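Local structure of EmGH1 (Erythrobacter marinus, 5Z87) at residues V767-P772 with L777-I782; G198-V203 with Y660-G665; A678-A681 with Q686-L689; C151-D156 with Q704-L709. The protein probably hydrolyses beta-glucosidic bonds, and perhaps related xylosidic and arabinofuranosidic ones, as a family 3 glycoside hydrolase. All coordinates share one frame; numbering follows the deposited sequence.

How the interactions relate
Coming from the N terminus, the chain opens interaction 4 at 151-156, in the TIM-barrel-related N-terminal part, and closes it at 704-709, in the fibronectin type III-like part. Interactions 2 and 3 both nest inside that large loop, one after the other. Interaction 2 joins 198-203 to 660-665, tying the N-terminal part to the C-terminal one, while interaction 3 closes a short loop between 678-681 and 686-689. Interaction 1, a hairpin, follows them all, and no loops cross. In space V203 of interaction 2 packs on F153 of interaction 4, strands 764-771 and 703-713 are sheet neighbours, and I782 of interaction 1 rests on A678 of interaction 3.

Interaction 1: V767-P772 with L777-I782; sequences VIMAGP and LQETRI
L777 packs both of its methyls onto strand 767-771. L777 CD2 lies 3.6 Å from A770 C, the carbonyl carbon. L777 CD1 crosses over M769 and touches its CB and SD. The CA of L777 also comes within 3.3 Å of A770 O, a CA-H...O contact. Regular pairing starts at Q778: its N bonds to A770 O and its O takes the N of A770, making a hydrogen-bonded antiparallel pair.

Next comes E779, in a non-hydrogen-bonded pair with M769. Its CB runs alongside M769 CG at 3.8 Å. CG sits between the backbone N and the carbonyl carbon (chi1 54°), and the extended chain beyond it brings CD to 3.8 Å from V767 CG1. T780 repeats the hydrogen-bonded pattern with I768; the bond from I768 N to T780 O measures 2.8 Å and is almost straight at 175°, and T780 CG2 touches I768 CB. R781 lies beside V767 and points the same way, so that V767 CG2 covers the rim of one guanidinium face, 3.9 Å from R781 NH2. I782 ends the run with CG1 and CG2 both against I768 CD1.

V767, M769, E779 and R781 share one face, and the side chain of V767 is about 9 Å from a bound magnesium ion. I768 and A770 turn to the other face and pack on strand 689-697. Strands 767-771 and 778-782 run antiparallel at 156°, forming a beta hairpin in one sheet of the sandwich expected of a fibronectin type III-like domain.

Interaction 2: G198-V203 with Y660-G665; sequences GEDPHV and YPFGHG
F662 pushes its ring into the N-cap region of helix 201-216, where it meets E199, D200 and V203. It comes from a type II beta turn, P661 to H664, with G663 taking the positive phi. In F662, CG is anti to the backbone N (chi1 173°), which carries the ring out from the turn toward 198-203.

The E199 chain runs antiparallel alongside F662. The glutamate holds CG between its backbone N and carbonyl carbon (chi1 73°) and then extends, bringing OE2 to 3.7 Å from F662 CB; its carboxylate plane lies 12° from the ring plane. T628 N and Y640 N set the rotation of that carboxylate, donating to OE1 and OE2. D200 comes in roughly perpendicular to the phenylalanine, its CB 3.6 Å from both F662 CE1 and F662 CZ. V203 CG2 comes to the ring edge, 4.1 Å from F662 CZ. An alanine in place of F662 is likely to open a gap beside D200 and V203 in this buried seam between the N- and C-terminal parts.

D200 OD1 bonds to Y640 OH, while D200 OD2 caps the helix by accepting from V203 N at 2.9 Å, from above the carboxylate plane.

Interaction 3: A678-A681 with Q686-L689; sequences AERA and QDRL
The guanidinium of R680 meets the carboxylate of D687 at its edge, with NH2 doing the touching. D687 OD2 lies close to the guanidinium plane, 2.7 Å from R680 NH2, in a hydrogen-bonded salt bridge. The two flat groups are tilted 40° apart, and the donor reaches OD2 from above the carboxylate plane. The arginine chain bends at chi3 (-81°), which turns its end toward the aspartate. OD2 accepts from G684 N as well, so one oxygen joins the loop backbone at G684 to R680. An asparagine in place of D687 would probably leave the R680 guanidinium without its opposite charge.

Apart from the charged pair, L689 makes the apolar part of the contact. With CG anti to the backbone N (chi1 177°), its CD2 reaches A678 CB at 3.9 Å and its CD1 lies 3.8 Å from R680 N. Both A678 and L689 also pack on I782, and E679 holds R690 by a salt bridge.

The contact closes a surface loop from strand 671-678 to strand 689-697 by way of the short strand 682-683, which runs parallel to strand 778-784 at the edge of one sheet of the sandwich expected of a fibronectin type III-like domain.

Interaction 4: C151-D156 with Q704-L709; sequences CAFRPD and QDVVQL
Positive phi at F153 (49°), the first residue after the preceding helix to leave helical angles, together with CG anti to the carbonyl carbon (chi1 -73°), sets the phenylalanine nearly perpendicular to V706. V706 answers with both methyls: CG1 is anti to the backbone N (chi1 -179°) and CG2 anti to the carbonyl carbon, and both touch the base of the aromatic side chain, CG1 reaching farther, to the ring. CG2 of V706 lies 3.7 Å from F153 CB, and V706 CG1 lies 3.8 Å from F153 CD2.

R154, at the N-cap position, curls back through bends at chi2 and chi3 and grips D156 side-on. Its NE bonds to D156 OD1 at 2.9 Å and its NH2 to D156 OD2 at 3.0 Å, a bidentate salt bridge that fixes the turn of the guanidinium. The remaining nitrogen, R154 NH1, comes to 3.8 Å from Q704 OE1, with the amide nearly perpendicular to the guanidinium. The two residues are joined less by that approach than by E415 OE1, which takes both R154 NH1 and Q704 NE2.

The contact lies where several elements converge. Helix 155-171 begins beside strand 703-713, helix 403-416 supplies E415, and strand 724-733 flanks the seam, with F728 meeting the F153 ring edge-to-face and K730 touching both R154 and V706.

Interaction 1: V767-P772 with L777-I782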
loop_
_atom_site.group_PDB
_atom_site.type_symbol
_atom_site.label_atom_id
_atom_site.label_comp_id
_atom_site.label_asym_id
_atom_site.label_seq_id
_atom_site.Cartn_x
_atom_site.Cartn_y
_atom_site.Cartn_z
ATOM N N VAL A 767 -21.729 -5.627 17.673
ATOM C CA VAL A 767 -22.168 -4.249 17.839
ATOM C C VAL A 767 -22.888 -3.855 16.561
ATOM O O VAL A 767 -22.359 -4.048 15.463
ATOM C CB VAL A 767 -20.979 -3.309 18.118
ATOM C CG1 VAL A 767 -21.473 -1.888 18.440
ATOM C CG2 VAL A 767 -20.132 -3.837 19.259
ATOM N N ILE A 768 -24.107 -3.341 16.694
ATOM C CA ILE A 768 -24.906 -2.892 15.559
ATOM C C ILE A 768 -24.990 -1.376 15.632
ATOM O O ILE A 768 -25.332 -0.825 16.681
ATOM C CB ILE A 768 -26.307 -3.533 15.560
ATOM C CG1 ILE A 768 -26.209 -5.038 15.311
ATOM C CG2 ILE A 768 -27.184 -2.891 14.508
ATOM C CD1 ILE A 768 -27.493 -5.767 15.578
ATOM N N MET A 769 -24.651 -0.707 14.534
ATOM C CA MET A 769 -24.544 0.744 14.504
ATOM C C MET A 769 -25.410 1.313 13.389
ATOM O O MET A 769 -25.586 0.690 12.340
ATOM C CB MET A 769 -23.093 1.186 14.309
ATOM C CG MET A 769 -22.159 0.758 15.443
ATOM S SD MET A 769 -20.442 0.689 14.895
ATOM C CE MET A 769 -20.408 -0.948 14.194
ATOM N N ALA A 770 -25.957 2.507 13.629
ATOM C CA ALA A 770 -26.797 3.164 12.635
ATOM C C ALA A 770 -26.665 4.675 12.758
ATOM O O ALA A 770 -26.456 5.211 13.848
ATOM C CB ALA A 770 -28.265 2.740 12.777
ATOM N N GLY A 771 -26.795 5.353 11.630
ATOM C CA GLY A 771 -26.654 6.789 11.581
ATOM C C GLY A 771 -26.638 7.278 10.146
ATOM O O GLY A 771 -26.757 6.487 9.201
ATOM N N PRO A 772 -26.504 8.594 9.955
ATOM C CA PRO A 772 -26.518 9.170 8.599
ATOM C C PRO A 772 -25.194 9.080 7.845
ATOM O O PRO A 772 -25.125 9.526 6.692
ATOM C CB PRO A 772 -26.890 10.636 8.864
ATOM C CG PRO A 772 -26.356 10.912 10.275
ATOM C CD PRO A 772 -26.554 9.622 11.015
ATOM N N LEU A 777 -22.893 7.794 14.535
ATOM C CA LEU A 777 -23.542 6.511 14.746
ATOM C C LEU A 777 -23.951 6.356 16.196
ATOM O O LEU A 777 -23.237 6.800 17.102
ATOM C CB LEU A 777 -22.610 5.364 14.387
ATOM C CG LEU A 777 -22.036 5.302 12.983
ATOM C CD1 LEU A 777 -20.937 4.244 12.956
ATOM C CD2 LEU A 777 -23.161 4.965 11.998
ATOM N N GLN A 778 -25.095 5.716 16.411
ATOM C CA GLN A 778 -25.426 5.164 17.713
ATOM C C GLN A 778 -25.480 3.650 17.578
ATOM O O GLN A 778 -25.500 3.111 16.470
ATOM C CB GLN A 778 -26.750 5.722 18.246
ATOM C CG GLN A 778 -26.749 7.228 18.438
ATOM C CD GLN A 778 -28.052 7.738 19.045
ATOM O OE1 GLN A 778 -29.019 7.999 18.331
ATOM N NE2 GLN A 778 -28.085 7.866 20.361
ATOM N N GLU A 779 -25.467 2.954 18.709
ATOM C CA GLU A 779 -25.212 1.528 18.657
ATOM C C GLU A 779 -26.046 0.776 19.685
ATOM O O GLU A 779 -26.596 1.349 20.628
ATOM C CB GLU A 779 -23.717 1.223 18.861
ATOM C CG GLU A 779 -23.106 1.825 20.111
ATOM C CD GLU A 779 -21.654 1.395 20.321
ATOM O OE1 GLU A 779 -21.400 0.649 21.288
ATOM O OE2 GLU A 779 -20.773 1.797 19.522
ATOM N N THR A 780 -26.137 -0.529 19.460
ATOM C CA THR A 780 -26.728 -1.474 20.388
ATOM C C THR A 780 -25.954 -2.771 20.232
ATOM O O THR A 780 -25.260 -2.975 19.234
ATOM C CB THR A 780 -28.220 -1.675 20.112
ATOM O OG1 THR A 780 -28.787 -2.485 21.144
ATOM C CG2 THR A 780 -28.432 -2.354 18.738
ATOM N N ARG A 781 -26.060 -3.650 21.221
ATOM C CA ARG A 781 -25.238 -4.849 21.261
ATOM C C ARG A 781 -26.103 -6.093 21.353
ATOM O O ARG A 781 -26.992 -6.176 22.203
ATOM C CB ARG A 781 -24.277 -4.800 22.438
ATOM C CG ARG A 781 -23.154 -3.840 22.217
ATOM C CD ARG A 781 -22.366 -3.628 23.483
ATOM N NE ARG A 781 -21.006 -3.229 23.164
ATOM C CZ ARG A 781 -20.679 -2.012 22.759
ATOM N NH1 ARG A 781 -21.618 -1.082 22.638
ATOM N NH2 ARG A 781 -19.420 -1.726 22.474
ATOM N N ILE A 782 -25.817 -7.071 20.502
ATOM C CA ILE A 782 -26.465 -8.369 20.576
ATOM C C ILE A 782 -25.399 -9.440 20.774
ATOM O O ILE A 782 -24.200 -9.218 20.562
ATOM C CB ILE A 782 -27.309 -8.662 19.322
ATOM C CG1 ILE A 782 -26.394 -8.722 18.096
ATOM C CG2 ILE A 782 -28.399 -7.601 19.165
ATOM C CD1 ILE A 782 -26.605 -9.955 17.242
#

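Interaction 2: G198-V203 with Y660-G665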
loop_
_atom_site.group_PDB
_atom_site.type_symbol
_atom_site.label_atom_id
_atom_site.label_comp_id
_atom_site.label_asym_id
_atom_site.label_seq_id
_atom_site.Cartn_x
_atom_site.Cartn_y
_atom_site.Cartn_z
ATOM N N GLY A 198 -17.125 2.596 -5.496
ATOM C CA GLY A 198 -16.612 3.066 -4.233
ATOM C C GLY A 198 -15.751 2.038 -3.535
ATOM O O GLY A 198 -15.269 1.071 -4.130
ATOM N N GLU A 199 -15.566 2.262 -2.234
ATOM C CA GLU A 199 -14.710 1.425 -1.408
ATOM C C GLU A 199 -15.468 0.350 -0.631
ATOM O O GLU A 199 -14.836 -0.560 -0.089
ATOM C CB GLU A 199 -13.926 2.309 -0.414
ATOM C CG GLU A 199 -14.762 2.877 0.750
ATOM C CD GLU A 199 -14.003 3.918 1.598
ATOM O OE1 GLU A 199 -13.160 4.650 1.033
ATOM O OE2 GLU A 199 -14.264 4.005 2.824
ATOM N N ASP A 200 -16.767 0.439 -0.537
ATOM C CA ASP A 200 -17.438 -0.446 0.417
ATOM C C ASP A 200 -17.913 -1.731 -0.258
ATOM O O ASP A 200 -18.601 -1.663 -1.284
ATOM C CB ASP A 200 -18.628 0.241 1.048
ATOM C CG ASP A 200 -19.357 -0.665 2.005
ATOM O OD1 ASP A 200 -18.712 -1.148 2.959
ATOM O OD2 ASP A 200 -20.560 -0.905 1.802
ATOM N N PRO A 201 -17.604 -2.906 0.311
ATOM C CA PRO A 201 -18.069 -4.160 -0.313
ATOM C C PRO A 201 -19.578 -4.269 -0.399
ATOM O O PRO A 201 -20.099 -4.737 -1.425
ATOM C CB PRO A 201 -17.461 -5.240 0.589
ATOM C CG PRO A 201 -16.225 -4.581 1.176
ATOM C CD PRO A 201 -16.683 -3.161 1.437
ATOM N N HIS A 202 -20.309 -3.825 0.627
ATOM C CA HIS A 202 -21.766 -3.947 0.566
ATOM C C HIS A 202 -22.355 -3.072 -0.537
ATOM O O HIS A 202 -23.219 -3.525 -1.298
ATOM C CB HIS A 202 -22.396 -3.598 1.914
ATOM C CG HIS A 202 -23.892 -3.598 1.891
ATOM N ND1 HIS A 202 -24.638 -4.755 1.988
ATOM C CD2 HIS A 202 -24.784 -2.585 1.755
ATOM C CE1 HIS A 202 -25.923 -4.454 1.931
ATOM N NE2 HIS A 202 -26.040 -3.144 1.791
ATOM N N VAL A 203 -21.894 -1.823 -0.644
ATOM C CA VAL A 203 -22.394 -0.919 -1.676
ATOM C C VAL A 203 -22.083 -1.465 -3.065
ATOM O O VAL A 203 -22.950 -1.486 -3.951
ATOM C CB VAL A 203 -21.815 0.498 -1.483
ATOM C CG1 VAL A 203 -21.907 1.298 -2.781
ATOM C CG2 VAL A 203 -22.526 1.224 -0.328
ATOM N N TYR A 660 -13.643 14.000 4.626
ATOM C CA TYR A 660 -15.044 13.616 4.725
ATOM C C TYR A 660 -15.098 12.101 4.901
ATOM O O TYR A 660 -14.411 11.366 4.170
ATOM C CB TYR A 660 -15.853 14.034 3.478
ATOM C CG TYR A 660 -15.678 15.474 3.029
ATOM C CD1 TYR A 660 -16.338 16.520 3.676
ATOM C CD2 TYR A 660 -14.879 15.784 1.943
ATOM C CE1 TYR A 660 -16.181 17.837 3.252
ATOM C CE2 TYR A 660 -14.716 17.100 1.509
ATOM C CZ TYR A 660 -15.373 18.116 2.166
ATOM O OH TYR A 660 -15.213 19.408 1.728
ATOM N N PRO A 661 -15.894 11.593 5.829
ATOM C CA PRO A 661 -15.962 10.145 6.026
ATOM C C PRO A 661 -16.882 9.481 5.017
ATOM O O PRO A 661 -17.751 10.112 4.415
ATOM C CB PRO A 661 -16.520 10.011 7.443
ATOM C CG PRO A 661 -17.374 11.231 7.609
ATOM C CD PRO A 661 -16.667 12.328 6.843
ATOM N N PHE A 662 -16.663 8.178 4.838
ATOM C CA PHE A 662 -17.569 7.370 4.036
ATOM C C PHE A 662 -19.014 7.583 4.482
ATOM O O PHE A 662 -19.318 7.588 5.678
ATOM C CB PHE A 662 -17.207 5.882 4.143
ATOM C CG PHE A 662 -18.207 4.960 3.465
ATOM C CD1 PHE A 662 -18.071 4.631 2.121
ATOM C CD2 PHE A 662 -19.287 4.439 4.168
ATOM C CE1 PHE A 662 -18.986 3.800 1.502
ATOM C CE2 PHE A 662 -20.198 3.607 3.552
ATOM C CZ PHE A 662 -20.047 3.285 2.213
ATOM N N GLY A 663 -19.908 7.749 3.505
ATOM C CA GLY A 663 -21.321 7.955 3.772
ATOM C C GLY A 663 -21.738 9.380 4.075
ATOM O O GLY A 663 -22.907 9.605 4.403
ATOM N N HIS A 664 -20.824 10.344 3.982
ATOM C CA HIS A 664 -21.094 11.730 4.346
ATOM C C HIS A 664 -21.869 12.443 3.247
ATOM O O HIS A 664 -21.513 12.357 2.070
ATOM C CB HIS A 664 -19.776 12.454 4.595
ATOM C CG HIS A 664 -19.902 13.940 4.713
ATOM N ND1 HIS A 664 -20.302 14.563 5.876
ATOM C CD2 HIS A 664 -19.652 14.930 3.822
ATOM C CE1 HIS A 664 -20.308 15.872 5.693
ATOM N NE2 HIS A 664 -19.922 16.120 4.453
ATOM N N GLY A 665 -22.911 13.172 3.639
ATOM C CA GLY A 665 -23.611 14.060 2.726
ATOM C C GLY A 665 -24.618 14.903 3.478
ATOM O O GLY A 665 -25.330 14.384 4.341
#

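Interaction 3: A678-A681 with Q686-L689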
loop_
_atom_site.group_PDB
_atom_site.type_symbol
_atom_site.label_atom_id
_atom_site.label_comp_id
_atom_site.label_asym_id
_atom_site.label_seq_id
_atom_site.Cartn_x
_atom_site.Cartn_y
_atom_site.Cartn_z
ATOM N N ALA A 678 -32.603 -3.641 18.230
ATOM C CA ALA A 678 -32.707 -5.023 17.800
ATOM C C ALA A 678 -33.910 -5.653 18.476
ATOM O O ALA A 678 -34.205 -5.357 19.637
ATOM C CB ALA A 678 -31.438 -5.814 18.132
ATOM N N GLU A 679 -34.604 -6.521 17.731
ATOM C CA GLU A 679 -35.801 -7.179 18.241
ATOM C C GLU A 679 -35.479 -8.144 19.374
ATOM O O GLU A 679 -36.326 -8.379 20.244
ATOM C CB GLU A 679 -36.509 -7.902 17.095
ATOM C CG GLU A 679 -37.757 -8.664 17.485
ATOM C CD GLU A 679 -38.560 -9.125 16.274
ATOM O OE1 GLU A 679 -37.950 -9.393 15.219
ATOM O OE2 GLU A 679 -39.805 -9.204 16.372
ATOM N N ARG A 680 -34.278 -8.712 19.389
ATOM C CA ARG A 680 -33.860 -9.633 20.438
ATOM C C ARG A 680 -32.457 -9.271 20.879
ATOM O O ARG A 680 -31.639 -8.833 20.069
ATOM C CB ARG A 680 -33.848 -11.105 19.966
ATOM C CG ARG A 680 -35.197 -11.720 19.671
ATOM C CD ARG A 680 -35.110 -13.230 19.826
ATOM N NE ARG A 680 -34.542 -13.875 18.644
ATOM C CZ ARG A 680 -33.975 -15.082 18.646
ATOM N NH1 ARG A 680 -33.891 -15.786 19.778
ATOM N NH2 ARG A 680 -33.494 -15.594 17.514
ATOM N N ALA A 681 -32.175 -9.474 22.164
ATOM C CA ALA A 681 -30.829 -9.236 22.667
ATOM C C ALA A 681 -29.887 -10.389 22.359
ATOM O O ALA A 681 -28.670 -10.184 22.301
ATOM C CB ALA A 681 -30.859 -8.978 24.180
ATOM N N GLN A 686 -27.535 -19.277 13.478
ATOM C CA GLN A 686 -28.147 -19.276 12.154
ATOM C C GLN A 686 -29.376 -18.382 12.045
ATOM O O GLN A 686 -29.998 -18.344 10.981
ATOM C CB GLN A 686 -28.505 -20.707 11.750
ATOM C CG GLN A 686 -27.265 -21.566 11.504
ATOM C CD GLN A 686 -26.280 -20.907 10.529
ATOM O OE1 GLN A 686 -26.666 -20.448 9.445
ATOM N NE2 GLN A 686 -25.002 -20.854 10.920
ATOM N N ASP A 687 -29.724 -17.646 13.095
ATOM C CA ASP A 687 -30.928 -16.826 13.080
ATOM C C ASP A 687 -30.727 -15.535 12.303
ATOM O O ASP A 687 -29.613 -15.014 12.190
ATOM C CB ASP A 687 -31.360 -16.470 14.499
ATOM C CG ASP A 687 -31.810 -17.672 15.276
ATOM O OD1 ASP A 687 -31.998 -18.732 14.644
ATOM O OD2 ASP A 687 -31.980 -17.559 16.509
ATOM N N ARG A 688 -31.833 -15.014 11.777
ATOM C CA ARG A 688 -31.903 -13.653 11.271
ATOM C C ARG A 688 -32.445 -12.731 12.361
ATOM O O ARG A 688 -33.152 -13.167 13.272
ATOM C CB ARG A 688 -32.783 -13.581 10.023
ATOM C CG ARG A 688 -32.322 -14.521 8.919
ATOM C CD ARG A 688 -32.979 -14.204 7.595
ATOM N NE ARG A 688 -32.592 -12.896 7.074
ATOM C CZ ARG A 688 -31.450 -12.636 6.442
ATOM N NH1 ARG A 688 -30.549 -13.592 6.253
ATOM N NH2 ARG A 688 -31.205 -11.410 6.002
ATOM N N LEU A 689 -32.109 -11.446 12.261
ATOM C CA LEU A 689 -32.432 -10.469 13.294
ATOM C C LEU A 689 -32.989 -9.205 12.657
ATOM O O LEU A 689 -32.387 -8.646 11.735
ATOM C CB LEU A 689 -31.195 -10.122 14.127
ATOM C CG LEU A 689 -31.397 -9.057 15.208
ATOM C CD1 LEU A 689 -32.205 -9.632 16.363
ATOM C CD2 LEU A 689 -30.060 -8.529 15.699
#

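Interaction 4: C151-D156 with Q704-L709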
loop_
_atom_site.group_PDB
_atom_site.type_symbol
_atom_site.label_atom_id
_atom_site.label_comp_id
_atom_site.label_asym_id
_atom_site.label_seq_id
_atom_site.Cartn_x
_atom_site.Cartn_y
_atom_site.Cartn_z
ATOM N N CYS A 151 -23.149 7.596 -5.438
ATOM C CA CYS A 151 -23.472 8.554 -4.385
ATOM C C CYS A 151 -24.957 8.630 -4.132
ATOM O O CYS A 151 -25.366 9.124 -3.079
ATOM C CB CYS A 151 -22.989 9.965 -4.719
ATOM S SG CYS A 151 -21.268 10.157 -5.091
ATOM N N ALA A 152 -25.767 8.152 -5.075
ATOM C CA ALA A 152 -27.212 8.295 -4.962
ATOM C C ALA A 152 -27.803 7.348 -3.930
ATOM O O ALA A 152 -28.864 7.642 -3.362
ATOM C CB ALA A 152 -27.866 8.063 -6.324
ATOM N N PHE A 153 -27.147 6.214 -3.675
ATOM C CA PHE A 153 -27.708 5.169 -2.804
ATOM C C PHE A 153 -29.150 4.842 -3.202
ATOM O O PHE A 153 -30.037 4.687 -2.358
ATOM C CB PHE A 153 -27.592 5.562 -1.324
ATOM C CG PHE A 153 -26.180 5.464 -0.801
ATOM C CD1 PHE A 153 -25.235 6.430 -1.141
ATOM C CD2 PHE A 153 -25.780 4.382 -0.021
ATOM C CE1 PHE A 153 -23.907 6.343 -0.695
ATOM C CE2 PHE A 153 -24.460 4.273 0.437
ATOM C CZ PHE A 153 -23.516 5.261 0.095
ATOM N N ARG A 154 -29.376 4.730 -4.515
ATOM C CA ARG A 154 -30.682 4.400 -5.092
ATOM C C ARG A 154 -30.505 3.229 -6.051
ATOM O O ARG A 154 -30.510 3.408 -7.276
ATOM C CB ARG A 154 -31.290 5.600 -5.827
ATOM C CG ARG A 154 -31.779 6.732 -4.935
ATOM C CD ARG A 154 -32.961 6.288 -4.103
ATOM N NE ARG A 154 -34.092 5.895 -4.940
ATOM C CZ ARG A 154 -34.959 6.745 -5.481
ATOM N NH1 ARG A 154 -34.841 8.054 -5.276
ATOM N NH2 ARG A 154 -35.951 6.282 -6.226
ATOM N N PRO A 155 -30.315 2.016 -5.533
ATOM C CA PRO A 155 -30.128 0.880 -6.450
ATOM C C PRO A 155 -31.345 0.618 -7.322
ATOM O O PRO A 155 -31.192 0.110 -8.440
ATOM C CB PRO A 155 -29.811 -0.294 -5.512
ATOM C CG PRO A 155 -30.165 0.174 -4.127
ATOM C CD PRO A 155 -30.057 1.655 -4.126
ATOM N N ASP A 156 -32.546 0.982 -6.860
ATOM C CA ASP A 156 -33.733 0.872 -7.704
ATOM C C ASP A 156 -33.590 1.724 -8.958
ATOM O O ASP A 156 -33.972 1.298 -10.055
ATOM C CB ASP A 156 -34.988 1.271 -6.919
ATOM C CG ASP A 156 -34.927 2.712 -6.379
ATOM O OD1 ASP A 156 -33.822 3.242 -6.123
ATOM O OD2 ASP A 156 -35.997 3.321 -6.210
ATOM N N GLN A 704 -34.351 14.082 1.529
ATOM C CA GLN A 704 -33.966 12.688 1.664
ATOM C C GLN A 704 -32.699 12.538 2.497
ATOM O O GLN A 704 -31.836 13.421 2.533
ATOM C CB GLN A 704 -33.755 12.053 0.296
ATOM C CG GLN A 704 -35.030 11.914 -0.508
ATOM C CD GLN A 704 -34.766 11.288 -1.858
ATOM O OE1 GLN A 704 -35.173 10.155 -2.122
ATOM N NE2 GLN A 704 -34.067 12.006 -2.709
ATOM N N ASP A 705 -32.601 11.401 3.171
ATOM C CA ASP A 705 -31.380 11.001 3.851
ATOM C C ASP A 705 -31.171 9.510 3.602
ATOM O O ASP A 705 -32.124 8.765 3.334
ATOM C CB ASP A 705 -31.446 11.310 5.360
ATOM C CG ASP A 705 -30.065 11.505 5.988
ATOM O OD1 ASP A 705 -29.071 11.641 5.244
ATOM O OD2 ASP A 705 -29.973 11.536 7.236
ATOM N N VAL A 706 -29.918 9.073 3.698
ATOM C CA VAL A 706 -29.577 7.660 3.581
ATOM C C VAL A 706 -29.271 7.131 4.976
ATOM O O VAL A 706 -28.221 7.433 5.550
ATOM C CB VAL A 706 -28.405 7.431 2.623
ATOM C CG1 VAL A 706 -28.115 5.948 2.513
ATOM C CG2 VAL A 706 -28.726 8.029 1.246
ATOM N N VAL A 707 -30.201 6.349 5.523
ATOM C CA VAL A 707 -30.007 5.666 6.794
ATOM C C VAL A 707 -29.031 4.513 6.593
ATOM O O VAL A 707 -29.209 3.692 5.685
ATOM C CB VAL A 707 -31.365 5.175 7.315
ATOM C CG1 VAL A 707 -31.217 4.292 8.532
ATOM C CG2 VAL A 707 -32.262 6.368 7.611
ATOM N N GLN A 708 -27.991 4.439 7.431
ATOM C CA GLN A 708 -26.879 3.516 7.209
ATOM C C GLN A 708 -26.682 2.593 8.405
ATOM O O GLN A 708 -26.601 3.051 9.550
ATOM C CB GLN A 708 -25.589 4.291 6.906
ATOM C CG GLN A 708 -25.712 5.156 5.661
ATOM C CD GLN A 708 -24.576 6.153 5.476
ATOM O OE1 GLN A 708 -23.412 5.891 5.811
ATOM N NE2 GLN A 708 -24.915 7.314 4.938
ATOM N N LEU A 709 -26.580 1.292 8.130
ATOM C CA LEU A 709 -26.394 0.263 9.148
ATOM C C LEU A 709 -25.000 -0.357 9.026
ATOM O O LEU A 709 -24.540 -0.651 7.921
ATOM C CB LEU A 709 -27.470 -0.818 9.018
ATOM C CG LEU A 709 -27.576 -1.870 10.137
ATOM C CD1 LEU A 709 -28.253 -1.295 11.370
ATOM C CD2 LEU A 709 -28.338 -3.084 9.647
#